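Local coordinates for protein HNH endonuclease (Geobacillus virus E2, PDB 5H0O) that probably cuts DNA as a phage-encoded endonuclease of the HNH family, which belongs to the His-Me finger nucleases, at residues Cys76-Lys81 / Asn109-Cys114; Asp72-Gln77 / Ile85-Ile90. All coordinates share one frame; numbering follows the deposited sequence.

Both contacts start from the same part of the chain, share Cys76 and Gln77, and touch the manganese ion; their centres lie about 6 Å apart. Contact 1 is the buried one: it joins helix 77-81 to strand 110-113 and supplies three of the metal's cysteine ligands. Contact 2 is only partly buried and joins two loops by a single backbone bridge, with an arginine, a tyrosine and waters at its outer side. Metal-thiolate and imidazole contacts dominate contact 1, backbone hydrogen bonds and water contact 2. Ser112 OG and Asp72 OD2, 2.7 Å apart in a probable hydrogen bond, and Leu113 O and Val89 N tie the two contacts together.

Contact 1: Cys76-Lys81 / Asn109-Cys114; sequences CQHCLK and NLQSLC. With MN (manganese (II) ion), chain B.
Cys76 and Leu113 bring their CA atoms to 4.2 Å where helix 77-81 starts beside strand 110-113, the two axes passing 7.6 Å apart at 78°. The backbones are pinned there by Gln77 N, which donates to Ser112 O at 2.9 Å. Cys76 SG has three partners: the metal and two backbone N-H groups. It lies anti to the backbone N (chi1 174°), which turns it to the metal, and it accepts Cys114 N at 3.3 Å from the strand side as well as Cys79 N at 3.4 Å from the helix, the latter an N-cap bond. Two N-H groups thus point at a sulfur that also binds manganese, which would tend to stabilise its thiolate charge. Cys76, Cys79 and Cys114 each place SG 2.3 Å from the manganese ion, and Cys117 completes an all-sulfur site. Such coordination by four cysteines in two CxxC pairs, Cys76/Cys79 and Cys114/Cys117, is consistent with a structural rather than a catalytic metal.

Earlier in the strand, Gln111 and Leu113 hold His78 of the helix in two ways. Its NE2 donates to Gln111 OE1 at 2.8 Å, a bent bond that reaches the oxygen from above the carbonyl plane; the imidazole and amide planes are turned 67° apart. Over the middle of one ring face sits Leu113 CD2, 3.5 Å from the centroid in a CH-pi contact. Edge and face are thereby fixed by different residues of the same strand.

Around this junction, helix 59-71 packs against Ser112 through Val68 and Leu69, while Cys117 and Arg120 of helix 115-129 touch His78. Strand 110-113 pairs antiparallel with strand 90-93, so helix 77-81 and its metal site stand at the Cys114 end of a two-stranded sheet.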
ATOM      1  N   CYS A  76       8.469  -2.851  10.505  1.00 10.21           N
ATOM      2  CA  CYS A  76       7.593  -1.720  10.220  1.00  9.93           C
ATOM      3  C   CYS A  76       8.434  -0.462  10.051  1.00 10.70           C
ATOM      4  O   CYS A  76       9.199  -0.090  10.944  1.00 11.65           O
ATOM      5  CB  CYS A  76       6.599  -1.513  11.348  1.00 10.68           C
ATOM      6  SG  CYS A  76       5.608  -0.012  11.093  1.00 10.94           S
ATOM      7  N   GLN A  77       8.269   0.208   8.914  1.00 10.13           N
ATOM      8  CA  GLN A  77       9.087   1.360   8.586  1.00 11.52           C
ATOM      9  C   GLN A  77       8.690   2.608   9.354  1.00 12.29           C
ATOM     10  O   GLN A  77       9.548   3.440   9.655  1.00 13.88           O
ATOM     11  CB  GLN A  77       9.033   1.611   7.082  1.00 13.70           C
ATOM     12  CG  GLN A  77       9.636   0.465   6.284  1.00 13.93           C
ATOM     13  CD  GLN A  77      11.093   0.228   6.647  1.00 14.81           C
ATOM     14  OE1 GLN A  77      11.974   1.019   6.278  1.00 18.57           O
ATOM     15  NE2 GLN A  77      11.360  -0.832   7.391  1.00 14.84           N
ATOM     16  N   HIS A  78       7.416   2.754   9.691  1.00 12.04           N
ATOM     17  CA  HIS A  78       7.002   3.909  10.491  1.00 11.44           C
ATOM     18  C   HIS A  78       7.504   3.749  11.914  1.00 12.34           C
ATOM     19  O   HIS A  78       8.018   4.707  12.500  1.00 14.54           O
ATOM     20  CB  HIS A  78       5.491   4.081  10.477  1.00 10.84           C
ATOM     21  CG  HIS A  78       4.940   4.509   9.156  1.00 12.02           C
ATOM     22  ND1 HIS A  78       3.611   4.836   8.986  1.00 13.65           N
ATOM     23  CD2 HIS A  78       5.525   4.656   7.943  1.00 12.60           C
ATOM     24  CE1 HIS A  78       3.403   5.170   7.725  1.00 14.05           C
ATOM     25  NE2 HIS A  78       4.547   5.070   7.071  1.00 12.78           N
ATOM     26  N   CYS A  79       7.364   2.549  12.476  1.00 11.61           N
ATOM     27  CA  CYS A  79       7.931   2.280  13.795  1.00 12.41           C
ATOM     28  C   CYS A  79       9.433   2.567  13.823  1.00 13.98           C
ATOM     29  O   CYS A  79       9.928   3.205  14.753  1.00 15.16           O
ATOM     30  CB  CYS A  79       7.650   0.835  14.211  1.00 11.73           C
ATOM     31  SG  CYS A  79       5.965   0.577  14.890  1.00 13.74           S
ATOM     32  N   LEU A  80      10.151   2.135  12.794  1.00 13.78           N
ATOM     33  CA  LEU A  80      11.602   2.334  12.772  1.00 16.65           C
ATOM     34  C   LEU A  80      11.946   3.822  12.841  1.00 18.16           C
ATOM     35  O   LEU A  80      12.866   4.220  13.571  1.00 20.39           O
ATOM     36  CB  LEU A  80      12.196   1.676  11.526  1.00 18.66           C
ATOM     37  CG  LEU A  80      13.686   1.360  11.489  1.00 22.71           C
ATOM     38  CD1 LEU A  80      14.105   0.508  12.668  1.00 23.44           C
ATOM     39  CD2 LEU A  80      13.993   0.648  10.177  1.00 23.76           C
ATOM     40  N   LYS A  81      11.199   4.648  12.115  1.00 19.82           N
ATOM     41  CA  LYS A  81      11.390   6.104  12.150  1.00 21.70           C
ATOM     42  C   LYS A  81      11.120   6.675  13.535  1.00 21.99           C
ATOM     43  O   LYS A  81      11.704   7.695  13.912  1.00 25.32           O
ATOM     44  CB  LYS A  81      10.493   6.796  11.121  1.00 25.09           C
ATOM     45  CG  LYS A  81      10.842   6.473   9.689  1.00 27.94           C
ATOM     46  CD  LYS A  81      10.092   7.371   8.718  1.00 30.64           C
ATOM     47  CE  LYS A  81      10.542   7.109   7.288  1.00 32.87           C
ATOM     48  NZ  LYS A  81       9.983   8.103   6.328  1.00 33.83           N
ATOM     49  N   ASN A 109       7.180   3.777  -3.436  1.00 12.16           N
ATOM     50  CA  ASN A 109       5.797   4.070  -3.094  1.00 10.85           C
ATOM     51  C   ASN A 109       5.212   2.982  -2.192  1.00  9.27           C
ATOM     52  O   ASN A 109       3.990   2.898  -2.049  1.00 10.90           O
ATOM     53  CB  ASN A 109       4.942   4.213  -4.355  1.00 11.32           C
ATOM     54  CG  ASN A 109       3.551   4.755  -4.059  1.00 11.38           C
ATOM     55  OD1 ASN A 109       3.401   5.692  -3.271  1.00 12.24           O
ATOM     56  ND2 ASN A 109       2.532   4.160  -4.660  1.00 12.30           N
ATOM     57  N   LEU A 110       6.064   2.155  -1.593  1.00 10.88           N
ATOM     58  CA  LEU A 110       5.615   1.008  -0.800  1.00 10.64           C
ATOM     59  C   LEU A 110       6.341   0.978   0.531  1.00 11.19           C
ATOM     60  O   LEU A 110       7.553   1.231   0.591  1.00 14.24           O
ATOM     61  CB  LEU A 110       5.843  -0.308  -1.548  1.00 11.34           C
ATOM     62  CG  LEU A 110       5.003  -0.452  -2.810  1.00 11.26           C
ATOM     63  CD1 LEU A 110       5.533  -1.591  -3.671  1.00 13.03           C
ATOM     64  CD2 LEU A 110       3.528  -0.651  -2.509  1.00 11.57           C
ATOM     65  N   GLN A 111       5.622   0.665   1.609  1.00 10.38           N
ATOM     66  CA  GLN A 111       6.222   0.548   2.929  1.00 10.49           C
ATOM     67  C   GLN A 111       5.682  -0.683   3.647  1.00 10.69           C
ATOM     68  O   GLN A 111       4.474  -0.931   3.651  1.00 11.66           O
ATOM     69  CB  GLN A 111       5.950   1.777   3.807  1.00 12.59           C
ATOM     70  CG  GLN A 111       6.607   3.067   3.331  1.00 13.71           C
ATOM     71  CD  GLN A 111       6.189   4.267   4.180  1.00 14.35           C
ATOM     72  OE1 GLN A 111       4.996   4.549   4.336  1.00 15.32           O
ATOM     73  NE2 GLN A 111       7.159   4.975   4.723  1.00 14.77           N
ATOM     74  N   SER A 112       6.582  -1.417   4.292  1.00 10.51           N
ATOM     75  CA  SER A 112       6.193  -2.472   5.219  1.00  9.89           C
ATOM     76  C   SER A 112       5.707  -1.827   6.515  1.00  9.94           C
ATOM     77  O   SER A 112       6.413  -1.003   7.112  1.00 10.66           O
ATOM     78  CB  SER A 112       7.387  -3.387   5.506  1.00 10.01           C
ATOM     79  OG  SER A 112       7.916  -3.932   4.313  1.00 11.44           O
ATOM     80  N   LEU A 113       4.517  -2.218   6.969  1.00  9.50           N
ATOM     81  CA  LEU A 113       3.913  -1.634   8.159  1.00  9.76           C
ATOM     82  C   LEU A 113       3.381  -2.703   9.104  1.00 10.35           C
ATOM     83  O   LEU A 113       2.929  -3.770   8.671  1.00 11.03           O
ATOM     84  CB  LEU A 113       2.763  -0.681   7.817  1.00 10.99           C
ATOM     85  CG  LEU A 113       3.062   0.506   6.908  1.00 11.08           C
ATOM     86  CD1 LEU A 113       1.765   1.248   6.638  1.00 12.32           C
ATOM     87  CD2 LEU A 113       4.094   1.424   7.527  1.00 11.39           C
ATOM     88  N   CYS A 114       3.401  -2.387  10.396  1.00 11.62           N
ATOM     89  CA  CYS A 114       2.644  -3.142  11.383  1.00 11.51           C
ATOM     90  C   CYS A 114       1.168  -2.749  11.317  1.00 10.84           C
ATOM     91  O   CYS A 114       0.798  -1.781  10.658  1.00 11.84           O
ATOM     92  CB  CYS A 114       3.198  -2.894  12.789  1.00 12.20           C
ATOM     93  SG  CYS A 114       2.839  -1.246  13.479  1.00 12.69           S
TER
HETATM   94 MN    MN B 201       4.499   0.337  13.106  1.00  9.78          MN

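Contact 2: Asp72-Gln77 / Ile85-Ile90. With MN (manganese (II) ion), chain B.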
ATOM      1  N   ASP A  72      13.078  -4.579   3.699  1.00 12.86           N
ATOM      2  CA  ASP A  72      12.823  -3.969   4.985  1.00 12.07           C
ATOM      3  C   ASP A  72      13.128  -4.899   6.162  1.00 13.36           C
ATOM      4  O   ASP A  72      12.908  -4.521   7.266  1.00 13.96           O
ATOM      5  CB  ASP A  72      11.354  -3.521   5.052  1.00 12.39           C
ATOM      6  CG  ASP A  72      11.060  -2.325   4.153  1.00 13.27           C
ATOM      7  OD1 ASP A  72      11.975  -1.626   3.795  1.00 15.67           O
ATOM      8  OD2 ASP A  72       9.905  -2.101   3.853  1.00 13.94           O
ATOM      9  N   ASN A  73      13.603  -6.112   5.899  1.00 14.07           N
ATOM     10  CA  ASN A  73      13.821  -7.125   6.933  1.00 15.79           C
ATOM     11  C   ASN A  73      12.582  -7.352   7.804  1.00 15.07           C
ATOM     12  O   ASN A  73      12.672  -7.604   8.995  1.00 17.31           O
ATOM     13  CB  ASN A  73      15.049  -6.770   7.782  1.00 19.24           C
ATOM     14  CG  ASN A  73      16.340  -6.847   6.986  1.00 24.49           C
ATOM     15  OD1 ASN A  73      16.586  -7.828   6.279  1.00 27.94           O
ATOM     16  ND2 ASN A  73      17.167  -5.822   7.093  1.00 26.64           N
ATOM     17  N   TYR A  74      11.414  -7.254   7.178  1.00 12.92           N
ATOM     18  CA  TYR A  74      10.133  -7.507   7.826  1.00 13.68           C
ATOM     19  C   TYR A  74       9.911  -6.604   9.033  1.00 14.00           C
ATOM     20  O   TYR A  74       9.218  -6.983   9.973  1.00 15.57           O
ATOM     21  CB  TYR A  74       9.954  -8.996   8.182  1.00 14.96           C
ATOM     22  CG  TYR A  74       9.606  -9.850   6.976  1.00 17.06           C
ATOM     23  CD1 TYR A  74      10.576 -10.195   6.048  1.00 17.47           C
ATOM     24  CD2 TYR A  74       8.306 -10.273   6.745  1.00 18.87           C
ATOM     25  CE1 TYR A  74      10.271 -10.952   4.929  1.00 18.19           C
ATOM     26  CE2 TYR A  74       7.987 -11.041   5.637  1.00 19.30           C
ATOM     27  CZ  TYR A  74       8.970 -11.374   4.725  1.00 19.79           C
ATOM     28  OH  TYR A  74       8.657 -12.130   3.607  1.00 22.62           O
ATOM     29  N   LEU A  75      10.469  -5.391   8.995  1.00 11.99           N
ATOM     30  CA  LEU A  75      10.268  -4.416  10.067  1.00 11.94           C
ATOM     31  C   LEU A  75       9.347  -3.296   9.605  1.00 11.08           C
ATOM     32  O   LEU A  75       9.458  -2.829   8.469  1.00 11.80           O
ATOM     33  CB  LEU A  75      11.595  -3.831  10.529  1.00 14.06           C
ATOM     34  CG  LEU A  75      12.546  -4.829  11.195  1.00 16.71           C
ATOM     35  CD1 LEU A  75      13.796  -4.089  11.647  1.00 19.32           C
ATOM     36  CD2 LEU A  75      11.858  -5.531  12.360  1.00 19.46           C
ATOM     37  N   CYS A  76       8.469  -2.851  10.505  1.00 10.21           N
ATOM     38  CA  CYS A  76       7.593  -1.720  10.220  1.00  9.93           C
ATOM     39  C   CYS A  76       8.434  -0.462  10.051  1.00 10.70           C
ATOM     40  O   CYS A  76       9.199  -0.090  10.944  1.00 11.65           O
ATOM     41  CB  CYS A  76       6.599  -1.513  11.348  1.00 10.68           C
ATOM     42  SG  CYS A  76       5.608  -0.012  11.093  1.00 10.94           S
ATOM     43  N   GLN A  77       8.269   0.208   8.914  1.00 10.13           N
ATOM     44  CA  GLN A  77       9.087   1.360   8.586  1.00 11.52           C
ATOM     45  C   GLN A  77       8.690   2.608   9.354  1.00 12.29           C
ATOM     46  O   GLN A  77       9.548   3.440   9.655  1.00 13.88           O
ATOM     47  CB  GLN A  77       9.033   1.611   7.082  1.00 13.70           C
ATOM     48  CG  GLN A  77       9.636   0.465   6.284  1.00 13.93           C
ATOM     49  CD  GLN A  77      11.093   0.228   6.647  1.00 14.81           C
ATOM     50  OE1 GLN A  77      11.974   1.019   6.278  1.00 18.57           O
ATOM     51  NE2 GLN A  77      11.360  -0.832   7.391  1.00 14.84           N
ATOM     52  N   ILE A  85      10.916  -1.152  17.260  1.00 16.50           N
ATOM     53  CA  ILE A  85      11.073  -2.376  16.486  1.00 16.54           C
ATOM     54  C   ILE A  85       9.753  -3.133  16.544  1.00 15.81           C
ATOM     55  O   ILE A  85       9.330  -3.589  17.622  1.00 19.02           O
ATOM     56  CB  ILE A  85      12.221  -3.257  17.024  1.00 16.70           C
ATOM     57  CG1 ILE A  85      13.553  -2.495  17.018  1.00 18.27           C
ATOM     58  CG2 ILE A  85      12.338  -4.534  16.208  1.00 18.81           C
ATOM     59  CD1 ILE A  85      13.996  -2.009  15.658  1.00 19.26           C
ATOM     60  N   THR A  86       9.101  -3.267  15.390  1.00 14.62           N
ATOM     61  CA  THR A  86       7.823  -3.961  15.289  1.00 13.84           C
ATOM     62  C   THR A  86       7.800  -4.739  13.998  1.00 13.17           C
ATOM     63  O   THR A  86       8.128  -4.188  12.944  1.00 13.34           O
ATOM     64  CB  THR A  86       6.633  -2.985  15.311  1.00 15.26           C
ATOM     65  OG1 THR A  86       6.785  -2.058  16.397  1.00 15.80           O
ATOM     66  CG2 THR A  86       5.321  -3.750  15.458  1.00 15.85           C
ATOM     67  N   ARG A  87       7.378  -6.001  14.061  1.00 13.60           N
ATOM     68  CA  ARG A  87       7.257  -6.819  12.858  1.00 13.22           C
ATOM     69  C   ARG A  87       6.174  -6.254  11.941  1.00 11.87           C
ATOM     70  O   ARG A  87       5.078  -5.899  12.381  1.00 13.38           O
ATOM     71  CB  ARG A  87       6.941  -8.273  13.207  1.00 16.77           C
ATOM     72  CG  ARG A  87       6.848  -9.168  11.979  1.00 20.65           C
ATOM     73  CD  ARG A  87       7.032 -10.635  12.329  1.00 25.25           C
ATOM     74  NE  ARG A  87       6.917 -11.490  11.146  1.00 29.31           N
ATOM     75  CZ  ARG A  87       7.931 -11.830  10.351  1.00 32.27           C
ATOM     76  NH1 ARG A  87       9.163 -11.391  10.594  1.00 33.83           N
ATOM     77  NH2 ARG A  87       7.711 -12.623   9.303  1.00 32.69           N
ATOM     78  N   ALA A  88       6.506  -6.153  10.664  1.00 12.03           N
ATOM     79  CA  ALA A  88       5.545  -5.732   9.670  1.00 11.38           C
ATOM     80  C   ALA A  88       4.624  -6.887   9.301  1.00 13.33           C
ATOM     81  O   ALA A  88       5.063  -8.040   9.222  1.00 16.98           O
ATOM     82  CB  ALA A  88       6.268  -5.225   8.433  1.00 11.79           C
ATOM     83  N   VAL A  89       3.355  -6.559   9.051  1.00 12.81           N
ATOM     84  CA  VAL A  89       2.337  -7.540   8.672  1.00 13.13           C
ATOM     85  C   VAL A  89       1.708  -7.248   7.315  1.00 13.04           C
ATOM     86  O   VAL A  89       0.916  -8.058   6.831  1.00 12.97           O
ATOM     87  CB  VAL A  89       1.226  -7.665   9.734  1.00 15.00           C
ATOM     88  CG1 VAL A  89       1.810  -8.153  11.063  1.00 16.66           C
ATOM     89  CG2 VAL A  89       0.464  -6.364   9.897  1.00 15.79           C
ATOM     90  N   ILE A  90       2.028  -6.120   6.690  1.00 11.73           N
ATOM     91  CA  ILE A  90       1.374  -5.728   5.450  1.00 11.52           C
ATOM     92  C   ILE A  90       2.299  -4.778   4.710  1.00  9.97           C
ATOM     93  O   ILE A  90       3.138  -4.121   5.335  1.00 11.24           O
ATOM     94  CB  ILE A  90      -0.019  -5.102   5.737  1.00 12.39           C
ATOM     95  CG1 ILE A  90      -0.852  -5.003   4.459  1.00 13.32           C
ATOM     96  CG2 ILE A  90       0.116  -3.759   6.445  1.00 14.27           C
ATOM     97  CD1 ILE A  90      -2.328  -4.723   4.702  1.00 14.94           C
TER
HETATM   98 MN    MN B 201       4.499   0.337  13.106  1.00  9.78          MN
HETATM   99  O   HOH W   1      10.279  -8.986  11.893  1.00 41.90           O
HETATM  100  O   HOH W   2      10.149  -1.436  13.289  1.00 14.19           O
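Cys76 N donates to Thr86 O at 2.8 Å and Ala88 N donates to Tyr74 O at 2.9 Å, both nearly straight at the hydrogen. Between these bonds Leu75 and Arg87 form a non-hydrogen-bonded antiparallel pair, CA to CA 4.8 Å.

Within 72-77, Gln77 folds back so that NE2 meets Leu75 O at 3.0 Å, a bond that helps fix the peptide just before the metal-binding cysteine. Tyr74 O has a further partner: water 1 donates to it at 3.0 Å and accepts from Arg87 NH1, bridging carbonyl and guanidinium. A second water accepts a hydrogen bond from Thr86 N and lies close to Cys76 O.

Arg87 leaves its backbone with CG opposite the N (chi1 -178°) and stays extended as far as NE, which carries the guanidinium alongside Tyr74. The side chains lie side by side, pointing the same way, with ring and guanidinium planes only 4° apart. The two flat groups are displaced, however: Tyr74 CD2 sits over a guanidinium face, NH2 approaches the ring obliquely, and NH1 reaches Tyr74 CB at 3.5 Å. The remaining packing is apolar and lighter. Leu75 CD2 meets Ile85 CG2 at 4.0 Å, and Ala88 CB rests 3.8 Å from Leu75 C on the buried side, near Ser112.

After helix 59-71, Asn73 takes a positive phi (52°) in a Schellman motif, and Val89 and Ile90 form a classic beta bulge opposite Leu113. What lies between is an isolated antiparallel beta bridge, which brings together the chain before and after helix 77-81, and its Cys76 N bond probably helps place that cysteine in the four-cysteine site.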